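Local structure of putative exported protein (Bacteroides fragilis, 4RAA) at residues S152-F157 with I169-N174; F177-T182 with K235-G240; Y181-S186 with S242-D247; D226-D231 with S251-Y256. The protein is of unknown function but folds as a six-bladed beta-propeller of the YWTD superfamily and is probably exported from the cytoplasm. All blocks are in the same frame, centred on the assembly; numbering follows the deposited sequence.

Contact 1: S152-F157 with I169-N174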
loop_
_atom_site.group_PDB
_atom_site.type_symbol
_atom_site.label_atom_id
_atom_site.label_comp_id
_atom_site.label_asym_id
_atom_site.label_seq_id
_atom_site.Cartn_x
_atom_site.Cartn_y
_atom_site.Cartn_z
ATOM N N SER A 152 -13.891 -16.256 -8.503
ATOM C CA SER A 152 -13.872 -15.400 -7.290
ATOM C C SER A 152 -15.237 -15.054 -6.647
ATOM O O SER A 152 -16.192 -14.787 -7.374
ATOM C CB SER A 152 -13.118 -14.103 -7.663
ATOM O OG SER A 152 -13.261 -13.071 -6.709
ATOM N N LYS A 153 -15.323 -15.063 -5.305
ATOM C CA LYS A 153 -16.579 -14.706 -4.577
ATOM C C LYS A 153 -17.012 -13.281 -4.886
ATOM O O LYS A 153 -18.206 -12.995 -4.987
ATOM C CB LYS A 153 -16.457 -14.858 -3.045
ATOM C CG LYS A 153 -17.759 -14.548 -2.287
ATOM C CD LYS A 153 -17.717 -14.859 -0.793
ATOM C CE LYS A 153 -19.044 -14.484 -0.125
ATOM N NZ LYS A 153 -19.096 -14.760 1.342
ATOM N N LEU A 154 -16.028 -12.398 -5.019
ATOM C CA LEU A 154 -16.259 -10.999 -5.378
ATOM C C LEU A 154 -16.967 -10.821 -6.739
ATOM O O LEU A 154 -17.642 -9.810 -6.952
ATOM C CB LEU A 154 -14.927 -10.235 -5.351
ATOM C CG LEU A 154 -14.935 -8.729 -5.594
ATOM C CD1 LEU A 154 -15.833 -7.999 -4.611
ATOM C CD2 LEU A 154 -13.524 -8.202 -5.502
ATOM N N SER A 155 -16.807 -11.796 -7.642
ATOM C CA SER A 155 -17.484 -11.802 -8.951
ATOM C C SER A 155 -19.009 -11.959 -8.874
ATOM O O SER A 155 -19.676 -11.681 -9.858
ATOM C CB SER A 155 -16.948 -12.931 -9.838
ATOM O OG SER A 155 -15.533 -12.966 -9.837
ATOM N N ASP A 156 -19.537 -12.454 -7.743
ATOM C CA ASP A 156 -20.991 -12.632 -7.508
ATOM C C ASP A 156 -21.686 -11.441 -6.820
ATOM O O ASP A 156 -22.846 -11.556 -6.395
ATOM C CB ASP A 156 -21.242 -13.910 -6.681
ATOM C CG ASP A 156 -20.785 -15.181 -7.384
ATOM O OD1 ASP A 156 -20.831 -15.253 -8.635
ATOM O OD2 ASP A 156 -20.410 -16.131 -6.665
ATOM N N PHE A 157 -20.989 -10.310 -6.699
ATOM C CA PHE A 157 -21.543 -9.091 -6.105
ATOM C C PHE A 157 -21.195 -7.880 -6.958
ATOM O O PHE A 157 -20.224 -7.910 -7.727
ATOM C CB PHE A 157 -21.015 -8.899 -4.690
ATOM C CG PHE A 157 -21.519 -9.914 -3.712
ATOM C CD1 PHE A 157 -20.831 -11.115 -3.507
ATOM C CD2 PHE A 157 -22.668 -9.665 -2.957
ATOM C CE1 PHE A 157 -21.290 -12.055 -2.575
ATOM C CE2 PHE A 157 -23.134 -10.604 -2.023
ATOM C CZ PHE A 157 -22.444 -11.801 -1.832
ATOM N N ILE A 169 -14.629 -6.393 4.304
ATOM C CA ILE A 169 -15.518 -6.466 5.484
ATOM C C ILE A 169 -16.802 -7.189 5.080
ATOM O O ILE A 169 -17.168 -8.175 5.719
ATOM C CB ILE A 169 -15.828 -5.077 6.097
ATOM C CG1 ILE A 169 -14.528 -4.443 6.614
ATOM C CG2 ILE A 169 -16.845 -5.201 7.243
ATOM C CD1 ILE A 169 -14.659 -3.005 7.083
ATOM N N ASP A 170 -17.485 -6.686 4.043
ATOM C CA ASP A 170 -18.709 -7.327 3.535
ATOM C C ASP A 170 -18.935 -7.061 2.047
ATOM O O ASP A 170 -18.584 -5.997 1.545
ATOM C CB ASP A 170 -19.935 -6.869 4.346
ATOM C CG ASP A 170 -21.174 -7.775 4.163
ATOM O OD1 ASP A 170 -21.097 -8.901 3.621
ATOM O OD2 ASP A 170 -22.256 -7.358 4.607
ATOM N N TYR A 171 -19.506 -8.056 1.369
ATOM C CA TYR A 171 -19.854 -7.982 -0.042
ATOM C C TYR A 171 -21.288 -7.465 -0.094
ATOM O O TYR A 171 -22.132 -7.910 0.691
ATOM C CB TYR A 171 -19.782 -9.351 -0.712
ATOM C CG TYR A 171 -18.458 -10.066 -0.604
ATOM C CD1 TYR A 171 -18.167 -10.876 0.506
ATOM C CD2 TYR A 171 -17.500 -9.963 -1.621
ATOM C CE1 TYR A 171 -16.948 -11.547 0.608
ATOM C CE2 TYR A 171 -16.280 -10.630 -1.535
ATOM C CZ TYR A 171 -16.003 -11.417 -0.421
ATOM O OH TYR A 171 -14.799 -12.076 -0.334
ATOM N N LYS A 172 -21.563 -6.570 -1.047
ATOM C CA LYS A 172 -22.848 -5.871 -1.156
ATOM C C LYS A 172 -23.490 -6.022 -2.530
ATOM O O LYS A 172 -22.808 -5.899 -3.548
ATOM C CB LYS A 172 -22.620 -4.372 -0.897
ATOM C CG LYS A 172 -21.982 -4.004 0.447
ATOM C CD LYS A 172 -22.837 -4.442 1.634
ATOM C CE LYS A 172 -22.317 -3.909 2.957
ATOM N NZ LYS A 172 -23.153 -4.349 4.105
HETATM N N MSE A 173 -24.805 -6.238 -2.531
HETATM C CA MSE A 173 -25.651 -6.381 -3.731
HETATM C C MSE A 173 -25.341 -7.547 -4.637
HETATM O O MSE A 173 -24.340 -7.545 -5.352
HETATM C CB MSE A 173 -25.731 -5.103 -4.558
HETATM C CG MSE A 173 -26.758 -4.209 -3.886
HETATM SE SE MSE A 173 -26.451 -2.398 -4.517
HETATM C CE MSE A 173 -27.402 -2.745 -6.189
ATOM N N ASN A 174 -26.259 -8.513 -4.645
ATOM C CA ASN A 174 -26.153 -9.725 -5.446
ATOM C C ASN A 174 -26.207 -9.412 -6.955
ATOM O O ASN A 174 -27.072 -8.651 -7.384
ATOM C CB ASN A 174 -27.293 -10.680 -5.072
ATOM C CG ASN A 174 -27.073 -12.071 -5.605
ATOM O OD1 ASN A 174 -27.828 -12.545 -6.458
ATOM N ND2 ASN A 174 -26.006 -12.725 -5.138
#
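Lys153 and Tyr171 meet where a 3-10 turn, residues 153-156, packs against an outer strand, 168-174, of a four-stranded antiparallel sheet, one blade of the beta-propeller. Lys153, extended from CB outward (chi1 -178°), lays its methylenes over one face of the Tyr171 ring; CG stands 4.2 Å from the centroid of that ring, a CH-pi contact offset toward the rim. Leu154 comes next and crosses the same phenol at about a right angle, its CD1 3.9 Å from Tyr171 CD2. Asp156 turns its carboxylate to Lys178, outside the contact, in a salt bridge. The largest share of the buried surface on this segment falls to Phe157, where the turn gives way to strand 157-162. No hydrogen bond links the two segments; Phe157 and Asn174 form an antiparallel non-hydrogen-bonded pair with CA atoms 4.7 Å apart, and Phe157 CA makes a CH...O contact of 3.3 Å with Met173 O. The Phe157 and Tyr171 ring planes lie 27° apart but are slid so far that they barely overlap. What covers one face of the Phe157 ring is instead Tyr171 CB, 3.4 Å from the ring centroid and 8° off its normal.

Contact 2: F177-T182 with K235-G240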
loop_
_atom_site.group_PDB
_atom_site.type_symbol
_atom_site.label_atom_id
_atom_site.label_comp_id
_atom_site.label_asym_id
_atom_site.label_seq_id
_atom_site.Cartn_x
_atom_site.Cartn_y
_atom_site.Cartn_z
ATOM N N PHE A 177 -26.709 -11.441 -13.355
ATOM C CA PHE A 177 -26.134 -11.434 -14.701
ATOM C C PHE A 177 -24.656 -11.092 -14.577
ATOM O O PHE A 177 -24.319 -9.990 -14.124
ATOM C CB PHE A 177 -26.825 -10.419 -15.616
ATOM C CG PHE A 177 -26.237 -10.377 -16.991
ATOM C CD1 PHE A 177 -26.455 -11.429 -17.882
ATOM C CD2 PHE A 177 -25.427 -9.318 -17.385
ATOM C CE1 PHE A 177 -25.888 -11.418 -19.147
ATOM C CE2 PHE A 177 -24.864 -9.296 -18.653
ATOM C CZ PHE A 177 -25.098 -10.343 -19.541
ATOM N N LYS A 178 -23.793 -12.038 -14.967
ATOM C CA LYS A 178 -22.336 -11.866 -14.913
ATOM C C LYS A 178 -21.761 -11.844 -16.321
ATOM O O LYS A 178 -22.083 -12.714 -17.138
ATOM C CB LYS A 178 -21.671 -12.975 -14.093
ATOM C CG LYS A 178 -22.062 -12.981 -12.618
ATOM C CD LYS A 178 -21.143 -13.860 -11.771
ATOM C CE LYS A 178 -21.209 -15.340 -12.128
ATOM N NZ LYS A 178 -20.273 -16.141 -11.288
ATOM N N SER A 179 -20.912 -10.848 -16.586
ATOM C CA SER A 179 -20.276 -10.674 -17.888
ATOM C C SER A 179 -19.041 -9.790 -17.813
ATOM O O SER A 179 -18.865 -9.013 -16.861
ATOM C CB SER A 179 -21.268 -10.048 -18.885
ATOM O OG SER A 179 -20.681 -9.819 -20.161
ATOM N N GLY A 180 -18.195 -9.933 -18.836
ATOM C CA GLY A 180 -17.019 -9.092 -19.018
ATOM C C GLY A 180 -17.387 -7.723 -19.559
ATOM O O GLY A 180 -16.624 -6.767 -19.372
ATOM N N TYR A 181 -18.559 -7.632 -20.203
ATOM C CA TYR A 181 -19.072 -6.403 -20.810
ATOM C C TYR A 181 -20.041 -5.682 -19.857
ATOM O O TYR A 181 -21.036 -6.273 -19.440
ATOM C CB TYR A 181 -19.754 -6.745 -22.142
ATOM C CG TYR A 181 -18.828 -7.453 -23.120
ATOM C CD1 TYR A 181 -17.974 -6.719 -23.954
ATOM C CD2 TYR A 181 -18.785 -8.856 -23.209
ATOM C CE1 TYR A 181 -17.105 -7.346 -24.847
ATOM C CE2 TYR A 181 -17.920 -9.496 -24.114
ATOM C CZ TYR A 181 -17.083 -8.738 -24.930
ATOM O OH TYR A 181 -16.220 -9.342 -25.816
ATOM N N THR A 182 -19.720 -4.426 -19.519
ATOM C CA THR A 182 -20.517 -3.538 -18.643
ATOM C C THR A 182 -21.215 -2.500 -19.502
ATOM O O THR A 182 -20.623 -2.016 -20.460
ATOM C CB THR A 182 -19.612 -2.746 -17.682
ATOM O OG1 THR A 182 -18.691 -3.638 -17.051
ATOM C CG2 THR A 182 -20.444 -1.988 -16.613
ATOM N N LYS A 235 -29.732 -14.268 -23.245
ATOM C CA LYS A 235 -29.935 -14.696 -24.640
ATOM C C LYS A 235 -29.025 -13.903 -25.592
ATOM O O LYS A 235 -28.329 -14.496 -26.420
ATOM C CB LYS A 235 -31.423 -14.589 -25.052
ATOM C CG LYS A 235 -31.762 -14.857 -26.528
ATOM C CD LYS A 235 -31.226 -16.189 -27.058
ATOM C CE LYS A 235 -31.356 -16.339 -28.570
ATOM N NZ LYS A 235 -32.768 -16.469 -29.010
ATOM N N THR A 236 -29.020 -12.576 -25.450
ATOM C CA THR A 236 -28.188 -11.684 -26.282
ATOM C C THR A 236 -26.693 -11.630 -25.895
ATOM O O THR A 236 -25.916 -10.976 -26.587
ATOM C CB THR A 236 -28.761 -10.249 -26.300
ATOM O OG1 THR A 236 -28.836 -9.735 -24.964
ATOM C CG2 THR A 236 -30.151 -10.245 -26.919
ATOM N N SER A 237 -26.299 -12.295 -24.806
ATOM C CA SER A 237 -24.912 -12.326 -24.337
ATOM C C SER A 237 -24.270 -13.721 -24.300
ATOM O O SER A 237 -23.105 -13.823 -23.907
ATOM C CB SER A 237 -24.864 -11.743 -22.925
ATOM O OG SER A 237 -23.532 -11.523 -22.511
ATOM N N ASN A 238 -24.999 -14.771 -24.705
ATOM C CA ASN A 238 -24.529 -16.164 -24.623
ATOM C C ASN A 238 -24.042 -16.483 -23.198
ATOM O O ASN A 238 -22.915 -16.945 -23.002
ATOM C CB ASN A 238 -23.435 -16.476 -25.672
ATOM C CG ASN A 238 -23.902 -16.313 -27.121
ATOM O OD1 ASN A 238 -23.080 -16.087 -28.006
ATOM N ND2 ASN A 238 -25.197 -16.451 -27.377
ATOM N N GLN A 239 -24.898 -16.180 -22.219
ATOM C CA GLN A 239 -24.623 -16.371 -20.787
ATOM C C GLN A 239 -23.375 -15.588 -20.333
ATOM O O GLN A 239 -22.532 -16.117 -19.601
ATOM C CB GLN A 239 -24.506 -17.869 -20.423
ATOM C CG GLN A 239 -25.637 -18.766 -20.927
ATOM C CD GLN A 239 -27.009 -18.494 -20.329
ATOM O OE1 GLN A 239 -28.024 -18.525 -21.041
ATOM N NE2 GLN A 239 -27.055 -18.234 -19.024
ATOM N N GLY A 240 -23.255 -14.340 -20.790
ATOM C CA GLY A 240 -22.131 -13.466 -20.409
ATOM C C GLY A 240 -20.869 -13.477 -21.256
ATOM O O GLY A 240 -19.990 -12.633 -21.052
#
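Ser179 OG donates a hydrogen bond to Gly240 O at 3.0 Å, the sole hydrogen bond between loop 177-182 and the turn that follows helix 230-237. The donor sits 28° out of the carbonyl plane, with a C=O...OG angle of 121°. Close by, Gly240 CA approaches Lys178 O to 3.4 Å in a CH...O contact, so the glycine is met by both a side chain and a backbone carbonyl. The same Ser179 hydroxyl accepts from Tyr181 N, 3.0 Å away with an N-H...OG angle of 164°, which makes an ST turn; one oxygen thus shapes its own loop while gripping the other segment. The facing chain leaves its helix through a Schellman motif at Asn238, whose positive phi swings the backbone round toward Gly240. On the inner side Phe177 presents its ring edge to Ser237, CZ lying 3.6 Å from Ser237 OG, while that hydroxyl is hydrogen-bonded to Ser242 O. Leu230 and Leu233 of the helix pack on the Phe177 side chain as well. The outer side is looser: Gln239 is exposed and its CB points away from the loop, and the Lys178 side chain leads away from 235-240 toward Asp156.

Contact 3: Y181-S186 with S242-D247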
loop_
_atom_site.group_PDB
_atom_site.type_symbol
_atom_site.label_atom_id
_atom_site.label_comp_id
_atom_site.label_asym_id
_atom_site.label_seq_id
_atom_site.Cartn_x
_atom_site.Cartn_y
_atom_site.Cartn_z
ATOM N N TYR A 181 -18.559 -7.632 -20.203
ATOM C CA TYR A 181 -19.072 -6.403 -20.810
ATOM C C TYR A 181 -20.041 -5.682 -19.857
ATOM O O TYR A 181 -21.036 -6.273 -19.440
ATOM C CB TYR A 181 -19.754 -6.745 -22.142
ATOM C CG TYR A 181 -18.828 -7.453 -23.120
ATOM C CD1 TYR A 181 -17.974 -6.719 -23.954
ATOM C CD2 TYR A 181 -18.785 -8.856 -23.209
ATOM C CE1 TYR A 181 -17.105 -7.346 -24.847
ATOM C CE2 TYR A 181 -17.920 -9.496 -24.114
ATOM C CZ TYR A 181 -17.083 -8.738 -24.930
ATOM O OH TYR A 181 -16.220 -9.342 -25.816
ATOM N N THR A 182 -19.720 -4.426 -19.519
ATOM C CA THR A 182 -20.517 -3.538 -18.643
ATOM C C THR A 182 -21.215 -2.500 -19.502
ATOM O O THR A 182 -20.623 -2.016 -20.460
ATOM C CB THR A 182 -19.612 -2.746 -17.682
ATOM O OG1 THR A 182 -18.691 -3.638 -17.051
ATOM C CG2 THR A 182 -20.444 -1.988 -16.613
ATOM N N THR A 183 -22.425 -2.095 -19.118
ATOM C CA THR A 183 -23.204 -1.136 -19.921
ATOM C C THR A 183 -23.386 0.253 -19.322
ATOM O O THR A 183 -23.390 1.226 -20.075
ATOM C CB THR A 183 -24.589 -1.694 -20.328
ATOM O OG1 THR A 183 -25.208 -0.792 -21.261
ATOM C CG2 THR A 183 -25.531 -1.923 -19.122
ATOM N N GLY A 184 -23.556 0.344 -18.002
ATOM C CA GLY A 184 -23.818 1.621 -17.320
ATOM C C GLY A 184 -22.646 2.592 -17.271
ATOM O O GLY A 184 -21.659 2.398 -17.980
ATOM N N PRO A 185 -22.741 3.656 -16.440
ATOM C CA PRO A 185 -21.628 4.619 -16.327
ATOM C C PRO A 185 -20.459 4.020 -15.567
ATOM O O PRO A 185 -20.627 3.008 -14.879
ATOM C CB PRO A 185 -22.231 5.765 -15.526
ATOM C CG PRO A 185 -23.250 5.099 -14.674
ATOM C CD PRO A 185 -23.833 3.997 -15.514
ATOM N N SER A 186 -19.291 4.640 -15.704
ATOM C CA SER A 186 -18.066 4.177 -15.025
ATOM C C SER A 186 -18.086 4.504 -13.527
ATOM O O SER A 186 -17.579 3.725 -12.725
ATOM C CB SER A 186 -16.826 4.773 -15.685
ATOM O OG SER A 186 -16.904 6.177 -15.665
ATOM N N SER A 242 -20.594 -13.063 -24.764
ATOM C CA SER A 242 -20.617 -12.086 -25.883
ATOM C C SER A 242 -21.150 -10.710 -25.498
ATOM O O SER A 242 -21.869 -10.571 -24.502
ATOM C CB SER A 242 -21.473 -12.628 -27.022
ATOM O OG SER A 242 -20.986 -13.882 -27.438
ATOM N N ASN A 243 -20.818 -9.711 -26.319
ATOM C CA ASN A 243 -21.243 -8.332 -26.083
ATOM C C ASN A 243 -22.689 -8.085 -26.537
ATOM O O ASN A 243 -22.971 -7.913 -27.717
ATOM C CB ASN A 243 -20.291 -7.323 -26.743
ATOM C CG ASN A 243 -20.489 -5.883 -26.244
ATOM O OD1 ASN A 243 -21.319 -5.594 -25.371
ATOM N ND2 ASN A 243 -19.704 -4.968 -26.799
ATOM N N TYR A 244 -23.587 -8.115 -25.562
ATOM C CA TYR A 244 -25.023 -7.787 -25.703
ATOM C C TYR A 244 -25.354 -6.334 -26.050
ATOM O O TYR A 244 -26.466 -6.068 -26.502
ATOM C CB TYR A 244 -25.766 -8.100 -24.384
ATOM C CG TYR A 244 -25.223 -7.354 -23.165
ATOM C CD1 TYR A 244 -25.684 -6.067 -22.829
ATOM C CD2 TYR A 244 -24.224 -7.930 -22.352
ATOM C CE1 TYR A 244 -25.166 -5.384 -21.727
ATOM C CE2 TYR A 244 -23.710 -7.253 -21.250
ATOM C CZ TYR A 244 -24.184 -5.990 -20.936
ATOM O OH TYR A 244 -23.674 -5.339 -19.839
ATOM N N LEU A 245 -24.433 -5.405 -25.774
ATOM C CA LEU A 245 -24.635 -3.956 -25.994
ATOM C C LEU A 245 -25.255 -3.559 -27.340
ATOM O O LEU A 245 -26.041 -2.614 -27.383
ATOM C CB LEU A 245 -23.320 -3.188 -25.788
ATOM C CG LEU A 245 -23.324 -1.652 -25.881
ATOM C CD1 LEU A 245 -24.254 -1.041 -24.835
ATOM C CD2 LEU A 245 -21.902 -1.122 -25.719
ATOM N N TYR A 246 -24.905 -4.268 -28.417
ATOM C CA TYR A 246 -25.476 -3.981 -29.751
ATOM C C TYR A 246 -26.944 -4.340 -29.768
ATOM O O TYR A 246 -27.753 -3.513 -30.173
ATOM C CB TYR A 246 -24.762 -4.694 -30.917
ATOM C CG TYR A 246 -25.452 -4.457 -32.275
ATOM C CD1 TYR A 246 -25.339 -3.222 -32.952
ATOM C CD2 TYR A 246 -26.242 -5.459 -32.875
ATOM C CE1 TYR A 246 -25.978 -3.004 -34.171
ATOM C CE2 TYR A 246 -26.881 -5.248 -34.098
ATOM C CZ TYR A 246 -26.746 -4.024 -34.737
ATOM O OH TYR A 246 -27.367 -3.822 -35.944
ATOM N N ASP A 247 -27.266 -5.569 -29.360
ATOM C CA ASP A 247 -28.663 -6.032 -29.306
ATOM C C ASP A 247 -29.518 -5.216 -28.341
ATOM O O ASP A 247 -30.696 -4.974 -28.612
ATOM C CB ASP A 247 -28.758 -7.526 -28.950
ATOM C CG ASP A 247 -28.393 -8.450 -30.104
ATOM O OD1 ASP A 247 -28.399 -8.035 -31.283
ATOM O OD2 ASP A 247 -28.137 -9.637 -29.825
#
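Tyr181 and Asn243 stack flat on one another, the phenol ring and the side-chain amide lying only 7° from parallel although the two side chains cross at about a right angle. Asn243 CB stands over the middle of the ring, 3.7 Å from its centroid and 12° off the normal, and the amide carries on across the same face, CG coming within 3.5 Å of Tyr181 CD1. Asn243 CG is anti to the backbone N, and this rotation, with OD1 turned toward the helix, lets OD1 accept from Leu245 N at 3.1 Å, a capping bond at the start of helix 245-250. The residue therefore caps a helix and covers a tyrosine at once.

Tyr244 is turned quite differently. Its CG lies between the backbone N and the carbonyl carbon (chi1 58°), and the ring reaches edge-on toward the loop, with Tyr181 O and Thr183 CB near its plane. The hydroxyl donates to Tyr181 O over 2.8 Å, approaching from above the carbonyl plane. Phe177 packs on this ring with the two planes steeply inclined. Thr183 crosses Tyr244 at roughly a right angle and sets OG1 3.7 Å from Leu245 CD1, its hydroxyl being bonded to Ser255 O.

Joining a propeller loop to a helix start, the contact has a single direct hydrogen bond; the amide-ring stack contributes dispersion, and the capping bond probably limits rotation of the stacked amide.

Contact 4: D226-D231 with S251-Y256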
loop_
_atom_site.group_PDB
_atom_site.type_symbol
_atom_site.label_atom_id
_atom_site.label_comp_id
_atom_site.label_asym_id
_atom_site.label_seq_id
_atom_site.Cartn_x
_atom_site.Cartn_y
_atom_site.Cartn_z
ATOM N N ASP A 226 -38.396 0.154 -19.835
ATOM C CA ASP A 226 -37.916 -0.397 -18.582
ATOM C C ASP A 226 -36.483 -0.893 -18.785
ATOM O O ASP A 226 -35.949 -0.822 -19.894
ATOM C CB ASP A 226 -38.848 -1.566 -18.172
ATOM C CG ASP A 226 -38.780 -1.920 -16.687
ATOM O OD1 ASP A 226 -38.103 -1.241 -15.898
ATOM O OD2 ASP A 226 -39.432 -2.902 -16.299
ATOM N N ILE A 227 -35.843 -1.308 -17.699
ATOM C CA ILE A 227 -34.556 -2.011 -17.768
ATOM C C ILE A 227 -34.750 -3.384 -18.443
ATOM O O ILE A 227 -35.847 -3.953 -18.375
ATOM C CB ILE A 227 -33.920 -2.292 -16.377
ATOM C CG1 ILE A 227 -34.998 -2.755 -15.357
ATOM C CG2 ILE A 227 -33.188 -1.058 -15.892
ATOM C CD1 ILE A 227 -34.521 -3.614 -14.220
ATOM N N PRO A 228 -33.690 -3.934 -19.068
ATOM C CA PRO A 228 -33.786 -5.274 -19.675
ATOM C C PRO A 228 -34.013 -6.378 -18.648
ATOM O O PRO A 228 -33.515 -6.264 -17.526
ATOM C CB PRO A 228 -32.409 -5.463 -20.320
ATOM C CG PRO A 228 -31.876 -4.094 -20.448
ATOM C CD PRO A 228 -32.341 -3.376 -19.246
ATOM N N SER A 229 -34.742 -7.427 -19.035
ATOM C CA SER A 229 -34.964 -8.587 -18.154
ATOM C C SER A 229 -33.681 -9.417 -18.068
ATOM O O SER A 229 -32.764 -9.240 -18.873
ATOM C CB SER A 229 -36.112 -9.472 -18.670
ATOM O OG SER A 229 -35.807 -10.070 -19.919
ATOM N N LEU A 230 -33.622 -10.329 -17.108
ATOM C CA LEU A 230 -32.462 -11.225 -16.978
ATOM C C LEU A 230 -32.357 -12.174 -18.184
ATOM O O LEU A 230 -31.253 -12.435 -18.660
ATOM C CB LEU A 230 -32.532 -12.018 -15.668
ATOM C CG LEU A 230 -31.358 -12.935 -15.295
ATOM C CD1 LEU A 230 -30.048 -12.162 -15.277
ATOM C CD2 LEU A 230 -31.614 -13.598 -13.949
ATOM N N ASP A 231 -33.505 -12.654 -18.678
ATOM C CA ASP A 231 -33.570 -13.545 -19.852
ATOM C C ASP A 231 -33.100 -12.879 -21.137
ATOM O O ASP A 231 -32.396 -13.513 -21.937
ATOM C CB ASP A 231 -34.993 -14.107 -20.055
ATOM C CG ASP A 231 -35.414 -15.062 -18.947
ATOM O OD1 ASP A 231 -34.656 -15.236 -17.971
ATOM O OD2 ASP A 231 -36.507 -15.651 -19.047
ATOM N N SER A 251 -33.252 -2.736 -28.984
ATOM C CA SER A 251 -34.522 -2.938 -28.270
ATOM C C SER A 251 -35.131 -1.654 -27.718
ATOM O O SER A 251 -34.475 -0.612 -27.642
ATOM C CB SER A 251 -34.336 -3.930 -27.112
ATOM O OG SER A 251 -33.481 -3.397 -26.113
ATOM N N ASP A 252 -36.396 -1.779 -27.317
ATOM C CA ASP A 252 -37.148 -0.700 -26.679
ATOM C C ASP A 252 -36.709 -0.452 -25.229
ATOM O O ASP A 252 -37.077 0.581 -24.674
ATOM C CB ASP A 252 -38.660 -0.997 -26.705
ATOM C CG ASP A 252 -39.252 -0.999 -28.125
ATOM O OD1 ASP A 252 -38.952 -0.084 -28.928
ATOM O OD2 ASP A 252 -40.061 -1.903 -28.424
ATOM N N TYR A 253 -35.953 -1.383 -24.619
ATOM C CA TYR A 253 -35.442 -1.258 -23.224
ATOM C C TYR A 253 -34.514 -0.060 -23.004
ATOM O O TYR A 253 -34.081 0.580 -23.966
ATOM C CB TYR A 253 -34.663 -2.520 -22.800
ATOM C CG TYR A 253 -35.464 -3.792 -22.619
ATOM C CD1 TYR A 253 -36.405 -3.915 -21.577
ATOM C CD2 TYR A 253 -35.230 -4.911 -23.427
ATOM C CE1 TYR A 253 -37.117 -5.105 -21.374
ATOM C CE2 TYR A 253 -35.937 -6.095 -23.239
ATOM C CZ TYR A 253 -36.874 -6.195 -22.216
ATOM O OH TYR A 253 -37.553 -7.381 -22.055
ATOM N N ILE A 254 -34.214 0.224 -21.734
ATOM C CA ILE A 254 -33.284 1.292 -21.351
ATOM C C ILE A 254 -31.858 0.773 -21.571
ATOM O O ILE A 254 -31.395 -0.124 -20.862
ATOM C CB ILE A 254 -33.470 1.778 -19.895
ATOM C CG1 ILE A 254 -34.822 2.493 -19.761
ATOM C CG2 ILE A 254 -32.345 2.735 -19.484
ATOM C CD1 ILE A 254 -35.279 2.748 -18.337
ATOM N N SER A 255 -31.180 1.379 -22.542
ATOM C CA SER A 255 -29.812 1.024 -22.946
ATOM C C SER A 255 -28.737 1.340 -21.894
ATOM O O SER A 255 -27.886 0.510 -21.613
ATOM C CB SER A 255 -29.479 1.726 -24.280
ATOM O OG SER A 255 -28.094 1.733 -24.521
ATOM N N TYR A 256 -28.791 2.559 -21.366
ATOM C CA TYR A 256 -27.845 3.119 -20.389
ATOM C C TYR A 256 -28.609 4.101 -19.509
ATOM O O TYR A 256 -29.630 4.624 -19.943
ATOM C CB TYR A 256 -26.738 3.868 -21.158
ATOM C CG TYR A 256 -25.837 4.856 -20.391
ATOM C CD1 TYR A 256 -26.243 6.178 -20.131
ATOM C CD2 TYR A 256 -24.545 4.492 -19.992
ATOM C CE1 TYR A 256 -25.407 7.076 -19.459
ATOM C CE2 TYR A 256 -23.702 5.384 -19.320
ATOM C CZ TYR A 256 -24.133 6.671 -19.063
ATOM O OH TYR A 256 -23.286 7.526 -18.405
#
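Pro228 lies across one face of the Tyr253 ring, its CA 3.6 Å from the ring centroid and 16° off the normal, offset toward the rim. This proline-tyrosine CH-pi packing sets the approach to helix 230-237 against the start of strand 254-261, the first strand of a four-stranded antiparallel propeller blade. Pro228 CG extends the apolar contact to Tyr253 CB, at 4.0 Å, and Ile227 O comes within 3.3 Å of Tyr253 CD1. The ring reaches this place because Tyr253 CG is anti to its carbonyl carbon (chi1 -69°), which directs it along the 226-229 backbone. Asp226 O lies in the ring plane at its edge and is the acceptor of the one hydrogen bond across the contact, from Ile254 N at 2.7 Å with an N-H...O angle of 156°. Thus the ring and the neighbouring amide both address the backbone just before the helix.

Further out, Asp226 OD1 receives a weak bond from its neighbour Ile227 N, curling the carboxylate back on its own chain. Thr225 OG1 bonds Asp252 O, a second tie between the same two stretches, while Leu204 of strand 203-210 touches Asp226, Ile227 and Ile254. Phe232 meets the Tyr253 ring edge-to-face and donates its backbone N-H to the N-cap hydroxyl of Ser229. That capping hydroxyl, Ser229 OG, stands 3.9 Å from Tyr253 OH.

Following the chain from the N terminus, contact 1 closes first, a local loop within the blade ending in strand 168-174, and it lies in series with the rest. The loop after that strand then opens contacts 2 and 3 from overlapping segments that share Tyr181 and Thr182; a salt bridge between Asp156 and Lys178 links contact 1 to contact 2. Contact 4 opens at 226-231, inside the long spans of contacts 2 and 3, but closes after both, so it crosses them. Its partner, strand 254-261, is tied back to contact 3 by Thr183 OG1 and Ser255 O. Together the last three contacts hold helices 230-237 and 245-250 between the inter-blade loop after strand 168-174 and the blade that begins with strand 254-261.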